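Local coordinates for protein putative isochorismatase (Bordetella bronchiseptica, PDB 3UAO) that catalyses the hydrolysis of maleamate to maleate and ammonia, a step in the bacterial degradation of nicotinate (vitamin B3), at residues Ala79-Glu83 against Arg84-Val88; Lys139-Ser143 against Ala144-Thr148; Gly200-Glu203 against Ala204-Asp208; Ala215-Thr218 against His219-Leu223. One frame throughout, in Å; residues are numbered along the deposited sequence.

Contact 1 of 4, residues Ala79-Glu83 against Arg84-Val88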
loop_
_atom_site.group_PDB
_atom_site.type_symbol
_atom_site.label_atom_id
_atom_site.label_comp_id
_atom_site.label_asym_id
_atom_site.label_seq_id
_atom_site.Cartn_x
_atom_site.Cartn_y
_atom_site.Cartn_z
ATOM N N ALA A 79 0.853 3.368 -30.162
ATOM C CA ALA A 79 1.880 3.555 -31.187
ATOM C C ALA A 79 2.675 4.835 -30.895
ATOM O O ALA A 79 3.917 4.813 -30.879
ATOM C CB ALA A 79 1.271 3.572 -32.613
ATOM N N ALA A 80 1.988 5.932 -30.610
ATOM C CA ALA A 80 2.696 7.181 -30.329
ATOM C C ALA A 80 3.567 7.053 -29.063
ATOM O O ALA A 80 4.690 7.566 -29.017
ATOM C CB ALA A 80 1.719 8.348 -30.224
ATOM N N ALA A 81 3.051 6.357 -28.049
ATOM C CA ALA A 81 3.831 6.026 -26.841
ATOM C C ALA A 81 5.106 5.272 -27.220
ATOM O O ALA A 81 6.183 5.589 -26.737
ATOM C CB ALA A 81 3.006 5.199 -25.871
ATOM N N ARG A 82 4.962 4.286 -28.102
ATOM C CA ARG A 82 6.100 3.503 -28.586
ATOM C C ARG A 82 7.087 4.323 -29.430
ATOM O O ARG A 82 8.268 4.171 -29.274
ATOM C CB ARG A 82 5.608 2.281 -29.367
ATOM C CG ARG A 82 4.936 1.266 -28.481
ATOM C CD ARG A 82 4.089 0.328 -29.248
ATOM N NE ARG A 82 3.566 -0.701 -28.366
ATOM C CZ ARG A 82 2.675 -1.634 -28.696
ATOM N NH1 ARG A 82 2.123 -1.698 -29.915
ATOM N NH2 ARG A 82 2.328 -2.516 -27.764
ATOM N N GLU A 83 6.600 5.207 -30.300
ATOM C CA GLU A 83 7.509 6.122 -30.997
ATOM C C GLU A 83 8.272 7.045 -30.022
ATOM O O GLU A 83 9.447 7.352 -30.225
ATOM C CB GLU A 83 6.781 6.966 -32.064
ATOM C CG GLU A 83 7.740 7.871 -32.935
ATOM C CD GLU A 83 6.997 8.715 -33.980
ATOM O OE1 GLU A 83 6.726 8.194 -35.080
ATOM O OE2 GLU A 83 6.701 9.905 -33.713
ATOM N N ARG A 84 7.619 7.476 -28.957
ATOM C CA ARG A 84 8.251 8.422 -28.063
ATOM C C ARG A 84 9.095 7.777 -26.961
ATOM O O ARG A 84 9.796 8.465 -26.249
ATOM C CB ARG A 84 7.196 9.359 -27.507
ATOM C CG ARG A 84 6.631 10.262 -28.589
ATOM C CD ARG A 84 5.330 10.882 -28.182
ATOM N NE ARG A 84 4.704 11.624 -29.271
ATOM C CZ ARG A 84 3.788 12.582 -29.125
ATOM N NH1 ARG A 84 3.353 12.940 -27.919
ATOM N NH2 ARG A 84 3.293 13.184 -30.202
ATOM N N GLY A 85 9.080 6.456 -26.854
ATOM C CA GLY A 85 9.849 5.768 -25.815
ATOM C C GLY A 85 9.252 5.954 -24.421
ATOM O O GLY A 85 9.974 6.105 -23.449
ATOM N N TRP A 86 7.922 5.946 -24.338
ATOM C CA TRP A 86 7.224 6.217 -23.096
ATOM C C TRP A 86 7.081 4.915 -22.365
ATOM O O TRP A 86 6.775 3.918 -22.975
ATOM C CB TRP A 86 5.814 6.765 -23.357
ATOM C CG TRP A 86 5.739 8.180 -23.747
ATOM C CD1 TRP A 86 6.747 9.073 -23.777
ATOM C CD2 TRP A 86 4.560 8.889 -24.105
ATOM N NE1 TRP A 86 6.283 10.306 -24.164
ATOM C CE2 TRP A 86 4.938 10.218 -24.372
ATOM C CE3 TRP A 86 3.213 8.523 -24.256
ATOM C CZ2 TRP A 86 4.022 11.189 -24.775
ATOM C CZ3 TRP A 86 2.300 9.490 -24.651
ATOM C CH2 TRP A 86 2.705 10.803 -24.903
ATOM N N ALA A 87 7.288 4.915 -21.060
ATOM C CA ALA A 87 6.966 3.742 -20.274
ATOM C C ALA A 87 5.518 3.328 -20.631
ATOM O O ALA A 87 4.640 4.184 -20.774
ATOM C CB ALA A 87 7.106 4.053 -18.771
ATOM N N VAL A 88 5.267 2.035 -20.791
ATOM C CA VAL A 88 3.906 1.573 -21.100
ATOM C C VAL A 88 3.508 0.360 -20.240
ATOM O O VAL A 88 4.287 -0.585 -20.111
ATOM C CB VAL A 88 3.728 1.254 -22.593
ATOM C CG1 VAL A 88 2.263 0.826 -22.897
ATOM C CG2 VAL A 88 4.088 2.456 -23.412
#

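Contact 2 of 4, residues Lys139-Ser143 against Ala144-Thr148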
loop_
_atom_site.group_PDB
_atom_site.type_symbol
_atom_site.label_atom_id
_atom_site.label_comp_id
_atom_site.label_asym_id
_atom_site.label_seq_id
_atom_site.Cartn_x
_atom_site.Cartn_y
_atom_site.Cartn_z
ATOM N N LYS A 139 -4.473 -7.912 -11.659
ATOM C CA LYS A 139 -5.138 -7.388 -10.513
ATOM C C LYS A 139 -6.409 -8.173 -10.306
ATOM O O LYS A 139 -6.919 -8.792 -11.234
ATOM C CB LYS A 139 -5.417 -5.893 -10.726
ATOM C CG LYS A 139 -6.479 -5.534 -11.814
ATOM C CD LYS A 139 -6.249 -4.117 -12.301
ATOM C CE LYS A 139 -7.369 -3.559 -13.202
ATOM N NZ LYS A 139 -8.750 -3.832 -12.658
ATOM N N SER A 140 -6.882 -8.185 -9.066
ATOM C CA SER A 140 -8.148 -8.759 -8.717
ATOM C C SER A 140 -9.068 -7.682 -8.132
ATOM O O SER A 140 -10.087 -8.002 -7.563
ATOM C CB SER A 140 -7.910 -9.849 -7.676
ATOM O OG SER A 140 -7.061 -9.370 -6.632
ATOM N N THR A 141 -8.691 -6.406 -8.268
ATOM C CA THR A 141 -9.507 -5.255 -7.810
ATOM C C THR A 141 -9.652 -4.245 -8.954
ATOM O O THR A 141 -9.019 -4.424 -10.013
ATOM C CB THR A 141 -8.811 -4.602 -6.645
ATOM O OG1 THR A 141 -7.471 -4.268 -7.033
ATOM C CG2 THR A 141 -8.740 -5.583 -5.503
ATOM N N PRO A 142 -10.487 -3.199 -8.786
ATOM C CA PRO A 142 -10.671 -2.215 -9.858
ATOM C C PRO A 142 -9.429 -1.430 -10.298
ATOM O O PRO A 142 -9.207 -1.233 -11.511
ATOM C CB PRO A 142 -11.705 -1.244 -9.278
ATOM C CG PRO A 142 -12.368 -1.989 -8.196
ATOM C CD PRO A 142 -11.383 -2.937 -7.637
ATOM N N SER A 143 -8.626 -0.972 -9.351
ATOM C CA SER A 143 -7.474 -0.093 -9.674
ATOM C C SER A 143 -6.216 -0.833 -10.062
ATOM O O SER A 143 -5.839 -1.773 -9.424
ATOM C CB SER A 143 -7.142 0.795 -8.476
ATOM O OG SER A 143 -5.853 1.378 -8.599
ATOM N N ALA A 144 -5.523 -0.362 -11.086
ATOM C CA ALA A 144 -4.273 -1.016 -11.545
ATOM C C ALA A 144 -3.142 -0.830 -10.533
ATOM O O ALA A 144 -2.034 -1.400 -10.707
ATOM C CB ALA A 144 -3.847 -0.469 -12.938
ATOM N N PHE A 145 -3.408 -0.053 -9.486
ATOM C CA PHE A 145 -2.431 0.266 -8.460
ATOM C C PHE A 145 -2.648 -0.547 -7.190
ATOM O O PHE A 145 -1.666 -0.814 -6.440
ATOM C CB PHE A 145 -2.496 1.777 -8.087
ATOM C CG PHE A 145 -1.955 2.689 -9.151
ATOM C CD1 PHE A 145 -0.650 3.106 -9.120
ATOM C CD2 PHE A 145 -2.744 3.111 -10.190
ATOM C CE1 PHE A 145 -0.138 3.922 -10.132
ATOM C CE2 PHE A 145 -2.241 3.923 -11.160
ATOM C CZ PHE A 145 -0.930 4.317 -11.130
ATOM N N TYR A 146 -3.907 -0.914 -6.897
ATOM C CA TYR A 146 -4.210 -1.579 -5.618
ATOM C C TYR A 146 -3.615 -2.993 -5.549
ATOM O O TYR A 146 -4.085 -3.924 -6.249
ATOM C CB TYR A 146 -5.738 -1.657 -5.344
ATOM C CG TYR A 146 -5.958 -1.873 -3.865
ATOM C CD1 TYR A 146 -6.164 -0.791 -3.022
ATOM C CD2 TYR A 146 -5.814 -3.124 -3.287
ATOM C CE1 TYR A 146 -6.273 -0.956 -1.629
ATOM C CE2 TYR A 146 -5.922 -3.316 -1.878
ATOM C CZ TYR A 146 -6.129 -2.238 -1.056
ATOM O OH TYR A 146 -6.253 -2.385 0.338
ATOM N N GLY A 147 -2.628 -3.195 -4.684
ATOM C CA GLY A 147 -2.116 -4.556 -4.470
ATOM C C GLY A 147 -1.377 -5.085 -5.663
ATOM O O GLY A 147 -1.428 -6.267 -5.976
ATOM N N THR A 148 -0.710 -4.173 -6.344
ATOM C CA THR A 148 0.105 -4.445 -7.493
ATOM C C THR A 148 1.364 -3.605 -7.360
ATOM O O THR A 148 1.516 -2.801 -6.440
ATOM C CB THR A 148 -0.565 -4.011 -8.817
ATOM O OG1 THR A 148 -0.408 -2.591 -9.003
ATOM C CG2 THR A 148 -2.074 -4.388 -8.881
HETATM O O HOH W 1 -5.343 -6.154 -7.317
#

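Contact 3 of 4, residues Gly200-Glu203 against Ala204-Asp208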
loop_
_atom_site.group_PDB
_atom_site.type_symbol
_atom_site.label_atom_id
_atom_site.label_comp_id
_atom_site.label_asym_id
_atom_site.label_seq_id
_atom_site.Cartn_x
_atom_site.Cartn_y
_atom_site.Cartn_z
ATOM N N GLY A 200 -24.135 7.239 -19.384
ATOM C CA GLY A 200 -24.427 8.155 -18.267
ATOM C C GLY A 200 -23.303 8.088 -17.223
ATOM O O GLY A 200 -22.690 9.103 -16.899
ATOM N N PRO A 201 -22.998 6.877 -16.726
ATOM C CA PRO A 201 -21.802 6.643 -15.885
ATOM C C PRO A 201 -20.452 7.134 -16.479
ATOM O O PRO A 201 -19.667 7.801 -15.777
ATOM C CB PRO A 201 -21.804 5.124 -15.732
ATOM C CG PRO A 201 -23.250 4.774 -15.740
ATOM C CD PRO A 201 -23.832 5.671 -16.812
ATOM N N HIS A 202 -20.208 6.827 -17.748
ATOM C CA HIS A 202 -19.078 7.394 -18.515
ATOM C C HIS A 202 -18.955 8.919 -18.366
ATOM O O HIS A 202 -17.899 9.441 -18.068
ATOM C CB HIS A 202 -19.242 7.028 -19.995
ATOM C CG HIS A 202 -18.219 7.632 -20.901
ATOM N ND1 HIS A 202 -16.955 7.115 -21.044
ATOM C CD2 HIS A 202 -18.282 8.694 -21.743
ATOM C CE1 HIS A 202 -16.279 7.836 -21.926
ATOM N NE2 HIS A 202 -17.066 8.791 -22.374
ATOM N N GLU A 203 -20.053 9.628 -18.539
ATOM C CA GLU A 203 -20.048 11.102 -18.539
ATOM C C GLU A 203 -19.941 11.656 -17.103
ATOM O O GLU A 203 -19.249 12.677 -16.867
ATOM C CB GLU A 203 -21.305 11.612 -19.244
ATOM C CG GLU A 203 -21.118 12.838 -20.127
ATOM C CD GLU A 203 -20.431 12.539 -21.433
ATOM O OE1 GLU A 203 -21.030 11.850 -22.286
ATOM O OE2 GLU A 203 -19.294 13.006 -21.624
ATOM N N ALA A 204 -20.596 10.969 -16.143
ATOM C CA ALA A 204 -20.531 11.370 -14.754
ATOM C C ALA A 204 -19.098 11.201 -14.214
ATOM O O ALA A 204 -18.608 12.018 -13.458
ATOM C CB ALA A 204 -21.510 10.583 -13.934
ATOM N N ASN A 205 -18.414 10.144 -14.617
ATOM C CA ASN A 205 -17.159 9.860 -14.013
ATOM C C ASN A 205 -16.065 10.692 -14.645
ATOM O O ASN A 205 -15.118 11.090 -13.985
ATOM C CB ASN A 205 -16.886 8.361 -14.058
ATOM C CG ASN A 205 -17.615 7.618 -12.959
ATOM O OD1 ASN A 205 -17.004 7.246 -11.982
ATOM N ND2 ASN A 205 -18.921 7.422 -13.101
ATOM N N LEU A 206 -16.239 11.038 -15.910
ATOM C CA LEU A 206 -15.369 12.021 -16.521
ATOM C C LEU A 206 -15.531 13.326 -15.812
ATOM O O LEU A 206 -14.538 13.982 -15.521
ATOM C CB LEU A 206 -15.648 12.184 -18.004
ATOM C CG LEU A 206 -15.236 10.972 -18.856
ATOM C CD1 LEU A 206 -15.883 11.015 -20.205
ATOM C CD2 LEU A 206 -13.714 10.887 -18.963
ATOM N N PHE A 207 -16.768 13.724 -15.536
ATOM C CA PHE A 207 -17.022 14.979 -14.839
ATOM C C PHE A 207 -16.269 14.971 -13.523
ATOM O O PHE A 207 -15.420 15.827 -13.286
ATOM C CB PHE A 207 -18.515 15.209 -14.602
ATOM C CG PHE A 207 -18.807 16.454 -13.806
ATOM C CD1 PHE A 207 -18.892 17.681 -14.426
ATOM C CD2 PHE A 207 -18.943 16.406 -12.426
ATOM C CE1 PHE A 207 -19.130 18.828 -13.679
ATOM C CE2 PHE A 207 -19.166 17.536 -11.708
ATOM C CZ PHE A 207 -19.265 18.747 -12.334
ATOM N N ASP A 208 -16.530 13.967 -12.687
ATOM C CA ASP A 208 -15.837 13.852 -11.406
ATOM C C ASP A 208 -14.326 14.029 -11.599
ATOM O O ASP A 208 -13.671 14.849 -10.921
ATOM C CB ASP A 208 -16.075 12.478 -10.800
ATOM C CG ASP A 208 -17.480 12.277 -10.284
ATOM O OD1 ASP A 208 -18.242 13.277 -10.279
ATOM O OD2 ASP A 208 -17.788 11.106 -9.880
#

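Contact 4 of 4, residues Ala215-Thr218 against His219-Leu223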
loop_
_atom_site.group_PDB
_atom_site.type_symbol
_atom_site.label_atom_id
_atom_site.label_comp_id
_atom_site.label_asym_id
_atom_site.label_seq_id
_atom_site.Cartn_x
_atom_site.Cartn_y
_atom_site.Cartn_z
ATOM N N ALA A 215 -6.052 15.771 -15.505
ATOM C CA ALA A 215 -6.226 16.501 -16.771
ATOM C C ALA A 215 -6.986 15.536 -17.699
ATOM O O ALA A 215 -6.709 14.338 -17.745
ATOM C CB ALA A 215 -4.876 16.923 -17.368
ATOM N N VAL A 216 -7.977 16.085 -18.393
ATOM C CA VAL A 216 -8.939 15.335 -19.216
ATOM C C VAL A 216 -9.054 15.990 -20.605
ATOM O O VAL A 216 -9.527 17.106 -20.747
ATOM C CB VAL A 216 -10.343 15.295 -18.527
ATOM C CG1 VAL A 216 -11.435 14.710 -19.471
ATOM C CG2 VAL A 216 -10.272 14.507 -17.266
ATOM N N MET A 217 -8.607 15.274 -21.621
ATOM C CA MET A 217 -8.671 15.766 -22.976
ATOM C C MET A 217 -8.757 14.593 -23.973
ATOM O O MET A 217 -8.485 13.440 -23.622
ATOM C CB MET A 217 -7.449 16.668 -23.245
ATOM C CG MET A 217 -6.060 16.022 -23.066
ATOM S SD MET A 217 -4.787 17.330 -23.027
ATOM C CE MET A 217 -4.964 17.907 -21.350
ATOM N N THR A 218 -9.144 14.892 -25.207
ATOM C CA THR A 218 -9.143 13.904 -26.287
ATOM C C THR A 218 -7.708 13.609 -26.705
ATOM O O THR A 218 -6.806 14.402 -26.437
ATOM C CB THR A 218 -9.959 14.389 -27.504
ATOM O OG1 THR A 218 -9.429 15.628 -27.982
ATOM C CG2 THR A 218 -11.405 14.591 -27.121
ATOM N N HIS A 219 -7.504 12.466 -27.358
ATOM C CA HIS A 219 -6.159 11.952 -27.623
ATOM C C HIS A 219 -5.310 12.821 -28.566
ATOM O O HIS A 219 -4.114 12.935 -28.389
ATOM C CB HIS A 219 -6.220 10.510 -28.150
ATOM C CG HIS A 219 -6.526 10.412 -29.605
ATOM N ND1 HIS A 219 -7.803 10.541 -30.104
ATOM C CD2 HIS A 219 -5.721 10.210 -30.675
ATOM C CE1 HIS A 219 -7.774 10.399 -31.418
ATOM N NE2 HIS A 219 -6.522 10.202 -31.789
ATOM N N ASP A 220 -5.920 13.426 -29.563
ATOM C CA ASP A 220 -5.177 14.316 -30.465
ATOM C C ASP A 220 -4.599 15.474 -29.666
ATOM O O ASP A 220 -3.451 15.869 -29.847
ATOM C CB ASP A 220 -6.068 14.832 -31.599
ATOM C CG ASP A 220 -7.373 15.494 -31.093
ATOM O OD1 ASP A 220 -8.083 14.896 -30.249
ATOM O OD2 ASP A 220 -7.678 16.614 -31.566
ATOM N N GLU A 221 -5.407 15.953 -28.735
ATOM C CA GLU A 221 -5.037 17.035 -27.843
ATOM C C GLU A 221 -3.881 16.609 -26.941
ATOM O O GLU A 221 -2.912 17.358 -26.809
ATOM C CB GLU A 221 -6.233 17.391 -26.986
ATOM C CG GLU A 221 -6.442 18.837 -26.696
ATOM C CD GLU A 221 -7.928 19.090 -26.538
ATOM O OE1 GLU A 221 -8.605 19.372 -27.572
ATOM O OE2 GLU A 221 -8.423 18.936 -25.398
ATOM N N ALA A 222 -4.009 15.423 -26.318
ATOM C CA ALA A 222 -2.994 14.877 -25.404
ATOM C C ALA A 222 -1.642 14.717 -26.120
ATOM O O ALA A 222 -0.648 15.276 -25.682
ATOM C CB ALA A 222 -3.445 13.529 -24.786
ATOM N N LEU A 223 -1.641 14.015 -27.248
ATOM C CA LEU A 223 -0.435 13.780 -28.024
ATOM C C LEU A 223 0.213 15.055 -28.565
ATOM O O LEU A 223 1.427 15.082 -28.728
ATOM C CB LEU A 223 -0.715 12.822 -29.179
ATOM C CG LEU A 223 -1.242 11.421 -28.811
ATOM C CD1 LEU A 223 -1.683 10.691 -30.103
ATOM C CD2 LEU A 223 -0.263 10.591 -28.001
#

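Contact 1 of 4, residues Ala79-Glu83 against Arg84-Val88
Ala81 O is gripped by two backbone N-H groups at the end of helix 67-84. The stronger comes from Trp86 N at 3.0 Å and is nearly straight, with an N-H...O angle of 172°; the second, from Arg84 N to Ala81 O at 3.2 Å, is weak. Arg84 N is better placed for Ala80 O, 2.9 Å away, so its hydrogen is shared between two carbonyls. A weak bond of 3.4 Å from Gly85 N to Arg82 O lies inside the bond from Trp86 to Ala81, and Gly85 has positive phi (72°). This nested pair is the Schellman motif, which here ends the helix and turns the chain toward strand 87-93 of the parallel sheet of the Rossmann-like domain. The reversal brings later side chains back over Ala81. Trp86 CG stands beside its own backbone N (chi1 -78°), a setting that carries the indole back along the last turn, where CE3 lies 3.7 Å from Ala81 CB. Val88 reaches the same methyl from the strand, its CG2 3.8 Å from Ala81 CB. Arg84 runs extended past Ala80 O, and its CD sits 3.6 Å above one face of the Trp86 ring, toward the rim, with Trp86 CZ2 at the edge of the guanidinium. Beyond the turn, Arg84 NH1 bonds to Leu223 O, and the indole meets the ring of Tyr45.

Contact 2 of 4, residues Lys139-Ser143 against Ala144-Thr148
Among the polar contacts, Ser143 folds its own hydroxyl over the backbone that follows. With OG anti to the backbone N (chi1 164°), Ser143 OG accepts from Phe145 N at 3.0 Å, an ST turn, and weakly from Tyr146 N as well. Tyr146 N also bonds to Ser143 O at 3.3 Å, coming from above the carbonyl plane. Ser143 OG has a further partner in Asp179 of helix 174-182, which helps to fix the hydroxyl between helix and loop. Thr148 OG1 donates to Ala144 O at 2.6 Å, spanning the type II turn from Phe145 to Thr148, in which Gly147 takes the positive phi. A water bridges the two halves of the loop: it accepts from Ser140 N, donates to Tyr146 O at 2.8 Å and bonds to Thr141 OG1.

The loop leaves strand 135-139 of the Rossmann-like fold at Lys139, the strand's last residue, whose NZ meets Thr141 O at 2.7 Å, in the carbonyl plane, and Pro142 O at 2.9 Å from above that carbonyl's plane. Lys139 NZ also forms a salt bridge with Asp51, consistent with the Asp-Lys-Cys triad of isochorismatase-like hydrolases, in which Cys172, here S-hydroxycysteine, would be the third member.

The remaining contacts are van der Waals packing. Lys139 CD rests 3.8 Å from Ala144 CA, and Thr141 crosses Tyr146 at about a right angle, with OG1 3.6 Å from Tyr146 CB. Ser143 OG lies at the edge of the Phe145 ring, in its plane, while Thr141 and Tyr146 pack against Met149 of the second subunit.

Contact 3 of 4, residues Gly200-Glu203 against Ala204-Asp208
Two first torsions bring His202 and Leu206 together: His202 holds CG anti to the backbone N (chi1 175°), and Leu206 turns CG beside its own N (chi1 -70°), back toward the preceding turn. One turn apart on helix 199-212, the helix of the beta-alpha-beta unit between strands 186-195 and 215-217, they form a CH-pi contact. Leu206 CD1 lies over one face of the imidazole, 3.6 Å from the ring centroid and 24° off its normal, nearer NE2 than the other ring atoms. His202 ND1 is held by Thr169, which would fix the turn of the ring under the methyl, and both side chains pack on Val194 of strand 186-195.

The backbone bonds are those of a regular helix. Ala204 N donates to Gly200 O at 2.9 Å, Leu206 N to His202 O at 3.2 Å and Phe207 N to Glu203 O at 3.0 Å.

Another face of the helix belongs to the assembly, where Ala204 packs on Ala204 of the third subunit. Nearby, Asn205 ND2 bonds to Asp208 of that subunit, and Asp208 in turn to Asn205 there, a reciprocal exchange; Asn205 OD1 is engaged by Arg174 of its own chain. Asn205 also reaches back along the helix: its backbone N at 2.9 Å and its side-chain ND2 at 2.8 Å both donate to Pro201 O, from opposite faces of the carbonyl plane.

Contact 4 of 4, residues Ala215-Thr218 against His219-Leu223
Met217, the last residue of strand 215-217, leans on the first turn of the helix that follows. Its CG stands between the backbone N and the carbonyl carbon (chi1 59°), which carries the thioether toward Ala222: Met217 CG lies 4.0 Å from Ala222 CB, and Met217 SD 3.9 Å from Ala222 CA. Closer to the backbone, Met217 CB is met by the carboxylate of Glu221, whose OE2 comes within 3.3 Å. Met217 and Ala222 both rest on Leu188 of the neighbouring strand 186-195, so the apolar patch reaches into the sheet.

Thr218 joins the two elements. It occupies the N-cap position, between an outermost strand of the parallel sheet of this Rossmann-like chain and helix 219-224, and over this short span the helix runs at 124° to the strand. The Thr218 side chain makes no capping bond; instead OG1 donates to Asp220 OD1 at 2.7 Å. The two side chains lie side by side and point the same way, and the hydroxyl meets the syn side of the carboxylate somewhat out of its plane. The backbone starts the helix in the regular manner, with Ala222 N donating to Thr218 O at 3.0 Å. Glu221 CB lies beside the same carbonyl, 3.1 Å from Thr218 O. His219, next in sequence, bonds through ND1 to Asp192 and packs its side chain on Thr73 and Val77 of helix 67-84.

In the fold
The four contacts follow one another along the chain within one Rossmann-like domain: contacts 1 and 4 each join a helix to a strand of the parallel sheet, contact 2 is a loop after another strand, and contact 3 lies on a helix packed against the sheet. Contacts 1 and 4 touch, their centres about 15 Å apart: Leu223 packs on Ala80 and Trp86, which, with the bond from Arg84, joins the last helix to the end of helix 67-84. Contacts 3 and 4 are successive, with nearest atoms about 4 Å apart. Contact 2 lies at the probable active site, about 21 Å from contact 3 between centres; both touch the third subunit, whereas contacts 1 and 4 meet no other chain of the tetramer.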